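Local coordinates for lipoprotein (Actinomyces odontolyticus, PDB 3UP9) that probably binds methionine as the substrate-binding lipoprotein of an ABC importer, and holds selenomethionine in its pocket, at residues Val7-Gly12 with Ile35-Val40. Sequence-based numbering, arbitrary orientation. Where two conformers were deposited one is given.
Sequences VTLTVG and IKLDIV
Thr-8 sits beside Lys-36 and Asp-38 where strands 7-12 and 35-40 pair in parallel, the first beta-alpha-beta crossover of a periplasmic-binding-protein lobe; helix 15-28 lies in the connection. Five backbone bonds zip the pair: Lys-36 N to Val-7 O, Leu-9 N to Lys-36 O, Asp-38 N to Leu-9 O, Val-11 N to Asp-38 O and Val-40 N to Val-11 O. The Asp-38 amide is the straightest, 2.9 Å from Leu-9 O with 174° at the hydrogen. On the face of Leu-9, Leu-37 turns CD2 toward the neighbouring strand, 4.1 Å from Leu-9 CB and near Val-11 CG2. Helix 213-223 packs on Leu-9 and Val-11, while Leu-22 of helix 15-28 touches Val-11 and Ile-39. On the other face, Thr-8 puts OG1 3.7 Å from Lys-36 CB, and its CG2, anti to the backbone N, reaches the Asp-38 carboxylate. Followed outward, Asp-38 has CB 3.8 Å from Leu-9 O, then CG 3.6 Å from Thr-8 CG2, and at its tip OD1 and OD2 on that same methyl, at 3.7 and 3.5 Å. With a serine here, the Asp-38 carboxylate would probably lose its methyl neighbour and be freer to turn. Ala-13 carries the ladder on with a backbone bond to Val-40; at Gly-12, CA lies 3.1 Å from Val-40 O in a CA-H...O contact.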
loop_
_atom_site.group_PDB
_atom_site.type_symbol
_atom_site.label_atom_id
_atom_site.label_comp_id
_atom_site.label_asym_id
_atom_site.label_seq_id
_atom_site.Cartn_x
_atom_site.Cartn_y
_atom_site.Cartn_z
ATOM N N VAL A 7 10.505 26.089 -3.470
ATOM C CA VAL A 7 10.394 25.083 -4.551
ATOM C C VAL A 7 9.028 24.358 -4.446
ATOM O O VAL A 7 8.604 23.965 -3.361
ATOM C CB VAL A 7 11.568 24.042 -4.521
ATOM C CG1 VAL A 7 11.322 22.847 -5.486
ATOM C CG2 VAL A 7 12.887 24.741 -4.833
ATOM N N THR A 8 8.342 24.159 -5.575
ATOM C CA THR A 8 7.063 23.482 -5.554
ATOM C C THR A 8 7.291 22.091 -5.977
ATOM O O THR A 8 8.020 21.898 -6.938
ATOM C CB THR A 8 6.049 24.107 -6.518
ATOM O OG1 THR A 8 5.599 25.320 -5.947
ATOM C CG2 THR A 8 4.855 23.204 -6.698
ATOM N N LEU A 9 6.637 21.131 -5.315
ATOM C CA LEU A 9 6.824 19.709 -5.615
ATOM C C LEU A 9 5.519 19.032 -5.988
ATOM O O LEU A 9 4.634 19.001 -5.175
ATOM C CB LEU A 9 7.370 18.965 -4.402
ATOM C CG LEU A 9 8.772 19.141 -3.895
ATOM C CD1 LEU A 9 8.937 18.274 -2.644
ATOM C CD2 LEU A 9 9.753 18.679 -4.940
ATOM N N THR A 10 5.410 18.454 -7.193
ATOM C CA THR A 10 4.229 17.685 -7.558
ATOM C C THR A 10 4.443 16.242 -7.016
ATOM O O THR A 10 5.413 15.538 -7.387
ATOM C CB THR A 10 3.915 17.815 -9.101
ATOM O OG1 THR A 10 3.989 19.195 -9.501
ATOM C CG2 THR A 10 2.509 17.310 -9.444
ATOM N N VAL A 11 3.584 15.825 -6.079
ATOM C CA VAL A 11 3.688 14.533 -5.471
ATOM C C VAL A 11 2.386 13.749 -5.685
ATOM O O VAL A 11 1.304 14.227 -5.298
ATOM C CB VAL A 11 3.932 14.616 -3.945
ATOM C CG1 VAL A 11 4.212 13.223 -3.413
ATOM C CG2 VAL A 11 5.077 15.559 -3.606
ATOM N N GLY A 12 2.506 12.550 -6.292
ATOM C CA GLY A 12 1.400 11.644 -6.492
ATOM C C GLY A 12 1.184 10.707 -5.319
ATOM O O GLY A 12 2.131 10.223 -4.732
ATOM N N ILE A 35 9.044 24.813 1.247
ATOM C CA ILE A 35 8.449 24.091 0.094
ATOM C C ILE A 35 6.893 24.260 -0.011
ATOM O O ILE A 35 6.227 24.612 0.940
ATOM C CB ILE A 35 8.828 22.576 0.047
ATOM C CG1 ILE A 35 8.188 21.808 1.205
ATOM C CG2 ILE A 35 10.365 22.370 -0.016
ATOM C CD1 ILE A 35 8.579 20.351 1.268
ATOM N N LYS A 36 6.364 24.026 -1.208
ATOM C CA LYS A 36 4.936 23.935 -1.466
ATOM C C LYS A 36 4.647 22.553 -2.070
ATOM O O LYS A 36 5.413 22.050 -2.896
ATOM C CB LYS A 36 4.461 25.048 -2.440
ATOM C CG LYS A 36 4.449 26.463 -1.881
ATOM C CD LYS A 36 3.921 27.473 -2.880
ATOM C CE LYS A 36 3.907 28.912 -2.311
ATOM N NZ LYS A 36 3.365 29.921 -3.280
ATOM N N LEU A 37 3.564 21.916 -1.636
ATOM C CA LEU A 37 3.169 20.661 -2.241
ATOM C C LEU A 37 2.001 20.794 -3.209
ATOM O O LEU A 37 0.995 21.389 -2.910
ATOM C CB LEU A 37 2.865 19.602 -1.184
ATOM C CG LEU A 37 3.950 19.212 -0.167
ATOM C CD1 LEU A 37 3.351 18.146 0.743
ATOM C CD2 LEU A 37 5.213 18.760 -0.879
ATOM N N ASP A 38 2.138 20.171 -4.363
ATOM C CA ASP A 38 1.031 20.006 -5.334
ATOM C C ASP A 38 0.638 18.520 -5.297
ATOM O O ASP A 38 1.262 17.727 -5.948
ATOM C CB ASP A 38 1.493 20.382 -6.753
ATOM C CG ASP A 38 1.514 21.886 -7.005
ATOM O OD1 ASP A 38 1.210 22.638 -6.070
ATOM O OD2 ASP A 38 1.803 22.313 -8.169
ATOM N N ILE A 39 -0.392 18.163 -4.513
ATOM C CA ILE A 39 -0.759 16.786 -4.324
ATOM C C ILE A 39 -1.639 16.374 -5.491
ATOM O O ILE A 39 -2.622 17.027 -5.757
ATOM C CB ILE A 39 -1.442 16.523 -2.950
ATOM C CG1 ILE A 39 -0.534 17.008 -1.796
ATOM C CG2 ILE A 39 -1.718 15.037 -2.754
ATOM C CD1 ILE A 39 -1.242 17.418 -0.524
ATOM N N VAL A 40 -1.293 15.248 -6.118
ATOM C CA VAL A 40 -2.095 14.611 -7.170
ATOM C C VAL A 40 -2.489 13.224 -6.682
ATOM O O VAL A 40 -1.635 12.397 -6.288
ATOM C CB VAL A 40 -1.358 14.564 -8.522
ATOM C CG1 VAL A 40 -2.267 13.913 -9.565
ATOM C CG2 VAL A 40 -0.948 15.989 -8.906
#